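PDB 2ZTS: putative uncharacterized protein PH0186 from Pyrococcus horikoshii, which binds ADP and magnesium in a KaiC-like P-loop NTPase domain and is therefore probably an ATP-binding protein. Local coordinates for residues 47-50 against 51-55; 87-91 against 92-96; 17-20 against 21-25. One frame throughout, in Å; residues are numbered along the deposited sequence.

Interaction 1 (47-50 against 51-55)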
ATOM      1  N   ALA C  47     -16.821 -14.541  23.252  1.00 22.57           N
ATOM      2  CA  ALA C  47     -16.558 -15.997  23.135  1.00 21.97           C
ATOM      3  C   ALA C  47     -16.647 -16.765  24.465  1.00 22.70           C
ATOM      4  O   ALA C  47     -17.183 -17.901  24.504  1.00 22.57           O
ATOM      5  CB  ALA C  47     -15.243 -16.249  22.522  1.00 21.89           C
ATOM      6  N   ALA C  48     -16.217 -16.131  25.550  1.00 22.74           N
ATOM      7  CA  ALA C  48     -16.248 -16.753  26.848  1.00 23.02           C
ATOM      8  C   ALA C  48     -17.687 -16.817  27.345  1.00 23.86           C
ATOM      9  O   ALA C  48     -18.087 -17.823  27.933  1.00 23.41           O
ATOM     10  CB  ALA C  48     -15.393 -16.039  27.800  1.00 22.33           C
ATOM     11  N   GLN C  49     -18.437 -15.744  27.109  1.00 24.33           N
ATOM     12  CA  GLN C  49     -19.817 -15.666  27.509  1.00 26.38           C
ATOM     13  C   GLN C  49     -20.636 -16.771  26.841  1.00 27.64           C
ATOM     14  O   GLN C  49     -21.483 -17.428  27.482  1.00 26.14           O
ATOM     15  CB  GLN C  49     -20.386 -14.280  27.165  1.00 27.67           C
ATOM     16  CG  GLN C  49     -21.577 -13.842  28.007  1.00 26.90           C
ATOM     17  CD  GLN C  49     -21.809 -12.336  27.926  1.00 28.38           C
ATOM     18  OE1 GLN C  49     -20.849 -11.586  27.813  1.00 32.42           O
ATOM     19  NE2 GLN C  49     -23.078 -11.900  27.930  1.00 24.58           N
ATOM     20  N   PHE C  50     -20.355 -17.001  25.559  1.00 27.10           N
ATOM     21  CA  PHE C  50     -21.005 -18.040  24.777  1.00 27.32           C
ATOM     22  C   PHE C  50     -20.784 -19.393  25.435  1.00 28.03           C
ATOM     23  O   PHE C  50     -21.725 -20.171  25.523  1.00 28.17           O
ATOM     24  CB  PHE C  50     -20.465 -18.017  23.331  1.00 25.96           C
ATOM     25  CG  PHE C  50     -20.845 -19.207  22.445  1.00 26.01           C
ATOM     26  CD1 PHE C  50     -22.135 -19.356  21.943  1.00 28.65           C
ATOM     27  CD2 PHE C  50     -19.891 -20.045  21.958  1.00 25.76           C
ATOM     28  CE1 PHE C  50     -22.453 -20.368  21.069  1.00 25.65           C
ATOM     29  CE2 PHE C  50     -20.216 -21.081  21.047  1.00 25.93           C
ATOM     30  CZ  PHE C  50     -21.487 -21.220  20.610  1.00 25.10           C
ATOM     31  N   ILE C  51     -19.548 -19.715  25.812  1.00 27.40           N
ATOM     32  CA  ILE C  51     -19.252 -21.017  26.400  1.00 27.43           C
ATOM     33  C   ILE C  51     -19.812 -21.095  27.816  1.00 28.35           C
ATOM     34  O   ILE C  51     -20.484 -22.062  28.175  1.00 28.10           O
ATOM     35  CB  ILE C  51     -17.747 -21.301  26.466  1.00 27.59           C
ATOM     36  CG1 ILE C  51     -17.130 -21.405  25.075  1.00 26.44           C
ATOM     37  CG2 ILE C  51     -17.456 -22.623  27.204  1.00 26.77           C
ATOM     38  CD1 ILE C  51     -17.693 -22.485  24.211  1.00 28.64           C
ATOM     39  N   TYR C  52     -19.556 -20.050  28.596  1.00 28.62           N
ATOM     40  CA  TYR C  52     -19.954 -20.034  29.986  1.00 29.44           C
ATOM     41  C   TYR C  52     -21.465 -20.042  30.163  1.00 31.12           C
ATOM     42  O   TYR C  52     -21.976 -20.791  30.994  1.00 30.86           O
ATOM     43  CB  TYR C  52     -19.422 -18.838  30.710  1.00 29.24           C
ATOM     44  CG  TYR C  52     -19.731 -18.888  32.182  1.00 28.19           C
ATOM     45  CD1 TYR C  52     -19.034 -19.740  33.002  1.00 30.33           C
ATOM     46  CD2 TYR C  52     -20.727 -18.097  32.747  1.00 27.46           C
ATOM     47  CE1 TYR C  52     -19.332 -19.832  34.391  1.00 30.86           C
ATOM     48  CE2 TYR C  52     -21.027 -18.172  34.150  1.00 30.13           C
ATOM     49  CZ  TYR C  52     -20.320 -19.039  34.953  1.00 30.01           C
ATOM     50  OH  TYR C  52     -20.556 -19.162  36.332  1.00 27.70           O
ATOM     51  N   LYS C  53     -22.154 -19.185  29.422  1.00 30.99           N
ATOM     52  CA  LYS C  53     -23.602 -19.163  29.454  1.00 32.83           C
ATOM     53  C   LYS C  53     -24.195 -20.419  28.798  1.00 33.13           C
ATOM     54  O   LYS C  53     -25.229 -20.920  29.219  1.00 31.39           O
ATOM     55  CB  LYS C  53     -24.181 -17.921  28.785  1.00 32.03           C
ATOM     56  CG  LYS C  53     -23.940 -16.648  29.541  1.00 34.91           C
ATOM     57  CD  LYS C  53     -24.486 -16.736  30.970  1.00 37.97           C
ATOM     58  CE  LYS C  53     -24.717 -15.394  31.622  1.00 39.13           C
ATOM     59  NZ  LYS C  53     -24.965 -15.572  33.075  1.00 42.76           N
ATOM     60  N   GLY C  54     -23.561 -20.902  27.753  1.00 33.28           N
ATOM     61  CA  GLY C  54     -23.965 -22.172  27.225  1.00 35.11           C
ATOM     62  C   GLY C  54     -24.092 -23.203  28.356  1.00 36.76           C
ATOM     63  O   GLY C  54     -25.122 -23.834  28.484  1.00 37.76           O
ATOM     64  N   ALA C  55     -23.051 -23.343  29.166  1.00 37.92           N
ATOM     65  CA  ALA C  55     -23.010 -24.314  30.244  1.00 39.23           C
ATOM     66  C   ALA C  55     -23.946 -23.999  31.430  1.00 40.82           C
ATOM     67  O   ALA C  55     -24.640 -24.898  31.930  1.00 41.67           O
ATOM     68  CB  ALA C  55     -21.567 -24.476  30.750  1.00 38.18           C
TER
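Phe50 and Ile51 meet on the buried flank of the helix that follows the P-loop in this KaiC-like fold, where residues 43-58 run out from the nucleotide site. Phe50 CD2 lies 4.0 Å from Ile51 CD1. CG of Phe50 stands anti to the backbone N (chi1 169°), which carries the ring onto Val140 and Ile176 of the central sheet, while Ile51 packs on Phe64 and Val140. Branched and aromatic apolar groups suit this flank, and the small Ala47 and Ala48 let the helix sit close against strand 62-66. Four successive i to i+4 bonds hold the turn; the one from Tyr52 N to Ala48 O is 2.7 Å long and nearly straight at 166°, and Gly54 N bonds to Phe50 O.

The other flank is polar but still largely buried. Gln49 OE1 accepts a hydrogen bond from Ile242 N, Tyr52 OH accepts one from Asp84 N, and the Tyr52 ring stacks on Trp83. The open side belongs to the partly exposed Lys53, whose NZ forms a salt bridge with Glu56. Gln49 and Lys53 run side by side in the same direction, their aliphatic parts touching with Gln49 CG 4.0 Å from Lys53 CG.

Interaction 2 (87-91 against 92-96)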
ATOM      1  N   LYS C  87     -15.959 -24.019  38.498  1.00 37.98           N
ATOM      2  CA  LYS C  87     -17.124 -24.763  38.973  1.00 38.60           C
ATOM      3  C   LYS C  87     -17.636 -25.695  37.868  1.00 38.86           C
ATOM      4  O   LYS C  87     -17.869 -26.883  38.104  1.00 39.27           O
ATOM      5  CB  LYS C  87     -18.207 -23.792  39.438  1.00 40.01           C
ATOM      6  CG  LYS C  87     -19.492 -24.470  39.945  1.00 41.75           C
ATOM      7  CD  LYS C  87     -20.646 -23.475  40.024  1.00 45.76           C
ATOM      8  CE  LYS C  87     -21.917 -24.123  40.574  1.00 49.75           C
ATOM      9  NZ  LYS C  87     -22.399 -25.231  39.669  1.00 52.88           N
ATOM     10  N   TYR C  88     -17.770 -25.184  36.637  1.00 37.96           N
ATOM     11  CA  TYR C  88     -18.313 -26.010  35.541  1.00 36.67           C
ATOM     12  C   TYR C  88     -17.302 -26.981  34.972  1.00 36.14           C
ATOM     13  O   TYR C  88     -17.681 -28.039  34.490  1.00 35.52           O
ATOM     14  CB  TYR C  88     -19.013 -25.132  34.470  1.00 37.53           C
ATOM     15  CG  TYR C  88     -20.256 -24.484  35.035  1.00 35.30           C
ATOM     16  CD1 TYR C  88     -21.465 -25.163  35.072  1.00 37.07           C
ATOM     17  CD2 TYR C  88     -20.194 -23.237  35.609  1.00 36.10           C
ATOM     18  CE1 TYR C  88     -22.571 -24.600  35.652  1.00 36.70           C
ATOM     19  CE2 TYR C  88     -21.288 -22.645  36.151  1.00 37.50           C
ATOM     20  CZ  TYR C  88     -22.482 -23.335  36.185  1.00 39.51           C
ATOM     21  OH  TYR C  88     -23.594 -22.711  36.737  1.00 41.29           O
ATOM     22  N   GLU C  89     -16.014 -26.667  35.093  1.00 35.84           N
ATOM     23  CA  GLU C  89     -14.947 -27.597  34.782  1.00 36.26           C
ATOM     24  C   GLU C  89     -14.997 -28.848  35.666  1.00 38.52           C
ATOM     25  O   GLU C  89     -14.831 -29.959  35.159  1.00 38.04           O
ATOM     26  CB  GLU C  89     -13.579 -26.911  34.925  1.00 35.62           C
ATOM     27  CG  GLU C  89     -13.236 -25.954  33.774  1.00 34.77           C
ATOM     28  CD  GLU C  89     -11.971 -25.159  34.043  1.00 31.89           C
ATOM     29  OE1 GLU C  89     -10.902 -25.588  33.609  1.00 31.58           O
ATOM     30  OE2 GLU C  89     -12.028 -24.156  34.754  1.00 28.11           O
ATOM     31  N   LYS C  90     -15.215 -28.673  36.975  1.00 40.51           N
ATOM     32  CA  LYS C  90     -15.254 -29.817  37.908  1.00 42.00           C
ATOM     33  C   LYS C  90     -16.487 -30.650  37.586  1.00 42.49           C
ATOM     34  O   LYS C  90     -16.405 -31.885  37.550  1.00 42.85           O
ATOM     35  CB  LYS C  90     -15.253 -29.382  39.379  1.00 42.21           C
ATOM     36  CG  LYS C  90     -14.267 -28.276  39.742  1.00 44.51           C
ATOM     37  CD  LYS C  90     -13.544 -28.516  41.063  1.00 47.71           C
ATOM     38  CE  LYS C  90     -14.472 -28.387  42.270  1.00 49.51           C
ATOM     39  NZ  LYS C  90     -14.389 -29.623  43.156  1.00 50.93           N
ATOM     40  N   GLU C  91     -17.598 -29.978  37.254  1.00 43.10           N
ATOM     41  CA  GLU C  91     -18.802 -30.679  36.759  1.00 43.16           C
ATOM     42  C   GLU C  91     -18.670 -31.266  35.339  1.00 42.55           C
ATOM     43  O   GLU C  91     -19.638 -31.802  34.822  1.00 43.05           O
ATOM     44  CB  GLU C  91     -20.041 -29.758  36.795  1.00 43.47           C
ATOM     45  CG  GLU C  91     -20.549 -29.438  38.191  1.00 47.43           C
ATOM     46  CD  GLU C  91     -21.551 -28.279  38.260  1.00 50.04           C
ATOM     47  OE1 GLU C  91     -22.372 -28.115  37.326  1.00 51.62           O
ATOM     48  OE2 GLU C  91     -21.523 -27.541  39.283  1.00 50.49           O
ATOM     49  N   GLY C  92     -17.506 -31.176  34.695  1.00 41.40           N
ATOM     50  CA  GLY C  92     -17.368 -31.610  33.290  1.00 41.04           C
ATOM     51  C   GLY C  92     -18.188 -30.904  32.166  1.00 39.39           C
ATOM     52  O   GLY C  92     -18.264 -31.418  31.047  1.00 39.94           O
ATOM     53  N   LYS C  93     -18.808 -29.762  32.468  1.00 38.20           N
ATOM     54  CA  LYS C  93     -19.583 -29.005  31.492  1.00 37.36           C
ATOM     55  C   LYS C  93     -18.719 -27.998  30.717  1.00 35.46           C
ATOM     56  O   LYS C  93     -19.137 -27.561  29.661  1.00 34.73           O
ATOM     57  CB  LYS C  93     -20.784 -28.293  32.115  1.00 37.45           C
ATOM     58  CG  LYS C  93     -21.749 -29.206  32.880  1.00 41.03           C
ATOM     59  CD  LYS C  93     -23.122 -29.375  32.218  1.00 45.81           C
ATOM     60  CE  LYS C  93     -24.066 -30.252  33.065  1.00 48.65           C
ATOM     61  NZ  LYS C  93     -23.511 -31.655  33.401  1.00 50.63           N
ATOM     62  N   ILE C  94     -17.525 -27.663  31.210  1.00 33.19           N
ATOM     63  CA  ILE C  94     -16.600 -26.831  30.441  1.00 32.46           C
ATOM     64  C   ILE C  94     -15.237 -27.404  30.488  1.00 30.49           C
ATOM     65  O   ILE C  94     -14.795 -27.844  31.520  1.00 30.38           O
ATOM     66  CB  ILE C  94     -16.537 -25.390  31.005  1.00 33.24           C
ATOM     67  CG1 ILE C  94     -17.858 -24.682  30.856  1.00 34.37           C
ATOM     68  CG2 ILE C  94     -15.436 -24.557  30.311  1.00 33.27           C
ATOM     69  CD1 ILE C  94     -17.828 -23.232  31.450  1.00 34.34           C
ATOM     70  N   ALA C  95     -14.545 -27.394  29.373  1.00 28.63           N
ATOM     71  CA  ALA C  95     -13.100 -27.607  29.389  1.00 27.65           C
ATOM     72  C   ALA C  95     -12.403 -26.410  28.784  1.00 28.00           C
ATOM     73  O   ALA C  95     -12.906 -25.795  27.806  1.00 27.16           O
ATOM     74  CB  ALA C  95     -12.756 -28.842  28.631  1.00 27.48           C
ATOM     75  N   ILE C  96     -11.230 -26.092  29.352  1.00 27.92           N
ATOM     76  CA  ILE C  96     -10.342 -25.063  28.822  1.00 27.41           C
ATOM     77  C   ILE C  96      -9.104 -25.767  28.351  1.00 28.40           C
ATOM     78  O   ILE C  96      -8.474 -26.507  29.128  1.00 28.19           O
ATOM     79  CB  ILE C  96      -9.945 -23.961  29.845  1.00 26.56           C
ATOM     80  CG1 ILE C  96     -11.166 -23.182  30.334  1.00 25.69           C
ATOM     81  CG2 ILE C  96      -8.925 -22.995  29.170  1.00 26.18           C
ATOM     82  CD1 ILE C  96     -10.929 -22.266  31.625  1.00 26.67           C
TER
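Glu89 lays its side chain across the start of the strand 94-97. Its CG rests 3.3 Å from Ile94 O, and its CA makes a CH...O contact with the same oxygen, also 3.3 Å from Glu89 CA to Ile94 O. Further out, the extended chain brings the carboxylate over the end of Ile96, with Glu89 OE2 3.8 Å from Ile96 CD1. Glutamate suits the place because its methylenes can pack on the strand while its charge is answered outside the contact, where Arg75 of helix 71-79 forms a salt bridge with OE1.

On another side of the helix end, Tyr88 CB touches Ile94 CD1 at 3.8 Å. With CG beside its backbone N (chi1 -67°), the ring of Tyr88 leads away from the strand toward Tyr52, which it meets with planes at about 90°. Lys93 CB stands at the edge of the Tyr88 ring. Ile94, branched and apolar, is buried between this helix and Ala55 of helix 43-58.

On the exposed side, Lys87 NZ and Glu91 OE2 form a salt bridge one helical turn apart, with the nitrogen on the syn side of the carboxylate.

The backbone makes the turn. Gly92 N bonds to Glu89 O at 3.0 Å. Lys93 N reaches back to Tyr88 O at 2.9 Å. Tyr88 O also takes the amide of Ile94, though only weakly, and so ties the first residues of the new direction back to the helix. Gly92 has phi 62°, a conformation that glycine adopts without the penalty a side chain would bring. With Gly92 at the positive-phi position, the 6→1 bond from Lys93 N to Tyr88 O and the 5→2 bond from Gly92 N to Glu89 O define a Schellman motif, here ending helix 85-90 and turning the chain directly into the edge strand 94-97 of the P-loop NTPase sheet.

Interaction 3 (17-20 against 21-25)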
ATOM      1  N   PRO C  17     -27.384 -11.201  26.207  1.00 32.59           N
ATOM      2  CA  PRO C  17     -28.693 -10.539  26.229  1.00 31.89           C
ATOM      3  C   PRO C  17     -28.736  -9.527  25.139  1.00 31.69           C
ATOM      4  O   PRO C  17     -27.741  -8.832  24.898  1.00 30.42           O
ATOM      5  CB  PRO C  17     -28.758  -9.910  27.618  1.00 33.11           C
ATOM      6  CG  PRO C  17     -27.794 -10.751  28.464  1.00 31.67           C
ATOM      7  CD  PRO C  17     -26.720 -11.170  27.535  1.00 31.19           C
ATOM      8  N   GLY C  18     -29.859  -9.493  24.433  1.00 30.96           N
ATOM      9  CA  GLY C  18     -30.040  -8.557  23.350  1.00 31.08           C
ATOM     10  C   GLY C  18     -29.617  -9.044  21.981  1.00 31.53           C
ATOM     11  O   GLY C  18     -29.998  -8.434  20.978  1.00 32.40           O
ATOM     12  N   PHE C  19     -28.899 -10.161  21.918  1.00 31.91           N
ATOM     13  CA  PHE C  19     -28.285 -10.627  20.687  1.00 31.02           C
ATOM     14  C   PHE C  19     -29.093 -11.618  19.881  1.00 31.35           C
ATOM     15  O   PHE C  19     -29.093 -11.559  18.654  1.00 30.79           O
ATOM     16  CB  PHE C  19     -26.915 -11.262  20.999  1.00 31.33           C
ATOM     17  CG  PHE C  19     -26.093 -11.481  19.800  1.00 29.77           C
ATOM     18  CD1 PHE C  19     -25.560 -10.385  19.110  1.00 32.75           C
ATOM     19  CD2 PHE C  19     -25.838 -12.759  19.336  1.00 31.42           C
ATOM     20  CE1 PHE C  19     -24.837 -10.559  17.982  1.00 30.60           C
ATOM     21  CE2 PHE C  19     -25.069 -12.946  18.221  1.00 30.47           C
ATOM     22  CZ  PHE C  19     -24.557 -11.843  17.534  1.00 29.90           C
ATOM     23  N   ASP C  20     -29.734 -12.573  20.543  1.00 31.92           N
ATOM     24  CA  ASP C  20     -30.442 -13.632  19.814  1.00 33.10           C
ATOM     25  C   ASP C  20     -31.506 -13.060  18.914  1.00 32.91           C
ATOM     26  O   ASP C  20     -31.715 -13.561  17.835  1.00 33.98           O
ATOM     27  CB  ASP C  20     -31.058 -14.675  20.756  1.00 32.95           C
ATOM     28  CG  ASP C  20     -30.012 -15.474  21.489  1.00 35.78           C
ATOM     29  OD1 ASP C  20     -28.849 -15.518  21.025  1.00 32.12           O
ATOM     30  OD2 ASP C  20     -30.272 -16.074  22.563  1.00 37.56           O
ATOM     31  N   GLU C  21     -32.153 -11.993  19.349  1.00 33.73           N
ATOM     32  CA  GLU C  21     -33.165 -11.306  18.528  1.00 35.34           C
ATOM     33  C   GLU C  21     -32.647 -10.786  17.181  1.00 34.41           C
ATOM     34  O   GLU C  21     -33.439 -10.462  16.323  1.00 35.17           O
ATOM     35  CB  GLU C  21     -33.871 -10.137  19.305  1.00 36.20           C
ATOM     36  CG  GLU C  21     -33.043  -9.321  20.287  1.00 40.55           C
ATOM     37  CD  GLU C  21     -33.256  -9.666  21.798  1.00 45.97           C
ATOM     38  OE1 GLU C  21     -32.544 -10.571  22.336  1.00 46.39           O
ATOM     39  OE2 GLU C  21     -34.076  -8.997  22.478  1.00 47.31           O
ATOM     40  N   LEU C  22     -31.329 -10.677  17.012  1.00 33.77           N
ATOM     41  CA  LEU C  22     -30.731 -10.238  15.754  1.00 33.20           C
ATOM     42  C   LEU C  22     -30.579 -11.383  14.762  1.00 32.77           C
ATOM     43  O   LEU C  22     -30.367 -11.133  13.585  1.00 33.36           O
ATOM     44  CB  LEU C  22     -29.359  -9.549  16.000  1.00 33.58           C
ATOM     45  CG  LEU C  22     -29.321  -8.429  17.051  1.00 34.27           C
ATOM     46  CD1 LEU C  22     -27.999  -7.767  17.182  1.00 37.11           C
ATOM     47  CD2 LEU C  22     -30.368  -7.408  16.764  1.00 37.14           C
ATOM     48  N   ILE C  23     -30.681 -12.626  15.223  1.00 31.26           N
ATOM     49  CA  ILE C  23     -30.373 -13.793  14.415  1.00 31.36           C
ATOM     50  C   ILE C  23     -31.423 -14.912  14.610  1.00 32.19           C
ATOM     51  O   ILE C  23     -31.102 -16.098  14.619  1.00 31.83           O
ATOM     52  CB  ILE C  23     -28.918 -14.304  14.697  1.00 30.81           C
ATOM     53  CG1 ILE C  23     -28.670 -14.481  16.181  1.00 29.59           C
ATOM     54  CG2 ILE C  23     -27.933 -13.319  14.188  1.00 33.52           C
ATOM     55  CD1 ILE C  23     -27.546 -15.449  16.531  1.00 29.54           C
ATOM     56  N   GLU C  24     -32.681 -14.471  14.706  1.00 33.97           N
ATOM     57  CA  GLU C  24     -33.890 -15.287  14.782  1.00 34.51           C
ATOM     58  C   GLU C  24     -33.853 -16.312  15.910  1.00 34.48           C
ATOM     59  O   GLU C  24     -34.312 -17.415  15.746  1.00 36.49           O
ATOM     60  CB  GLU C  24     -34.175 -15.950  13.435  1.00 34.65           C
ATOM     61  CG  GLU C  24     -34.523 -15.022  12.265  1.00 36.78           C
ATOM     62  CD  GLU C  24     -34.917 -15.844  11.031  1.00 41.41           C
ATOM     63  OE1 GLU C  24     -35.978 -16.517  11.061  1.00 45.86           O
ATOM     64  OE2 GLU C  24     -34.163 -15.892  10.044  1.00 39.16           O
ATOM     65  N   GLY C  25     -33.292 -15.945  17.053  1.00 35.10           N
ATOM     66  CA  GLY C  25     -33.261 -16.795  18.248  1.00 33.98           C
ATOM     67  C   GLY C  25     -31.911 -17.439  18.555  1.00 33.60           C
ATOM     68  O   GLY C  25     -31.734 -18.021  19.624  1.00 34.98           O
TER
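A short 3-10 turn in the loop between strands 11-12 and 27-28 brings Phe19 against Leu22 and Ile23. Its first closing bond runs from Leu22 N to Phe19 O, 2.9 Å long. Asp20 O then takes two donors, Ile23 N and Gly25 N, each 3.0 Å from it, approaching from opposite faces of the carbonyl plane. The two bonds on one oxygen tie Ile23 and Gly25 back to Asp20, and glycine accommodates the positive phi of 105° at Gly25.

The apolar side chains gather on the inner side. Phe19 CE2 lies 3.9 Å from Ile23 CD1, while the Leu22 side chain crosses that of Phe19 at about a right angle, with Leu22 CD1 4.1 Å from Phe19 CD1. On the exposed side, Glu21 bends at chi2 (-102°) to fold back over Gly18, placing OE1 3.4 Å from Gly18 CA. Aspartate suits position 20: Asp20 OD2 forms a salt bridge with Lys13, and OD1 a hydrogen bond with Ser14 OG.

The turn lies beside a nucleotide site, Glu24 OE2 bonding to Arg227 N between the ADP-binding Thr226 and His228. Phe19 meets Phe46 of helix 43-58 edge-to-face, while Leu22 and Ile23 pack on Ile220 of strand 214-223.

How the interactions relate
From the N terminus, interaction 3 comes first, closing a turn in the loop between strands 11-12 and 27-28. Interaction 1 follows within helix 43-58, and interaction 2 closes the step from helix 85-90 into strand 94-97. The three stand in series, none nested in or crossing another. Helix 43-58 is the middle piece: Gln49 NE2 lies 3.7 Å from Pro17 CD, and farther along the helix Ala55 CB lies 3.7 Å from Ile94 CG1. Through these two contacts the helix joins the N-terminal loop to strand 94-97 at the edge of the central sheet. Interactions 2 and 3 do not touch, their nearest atoms being about 15 Å apart.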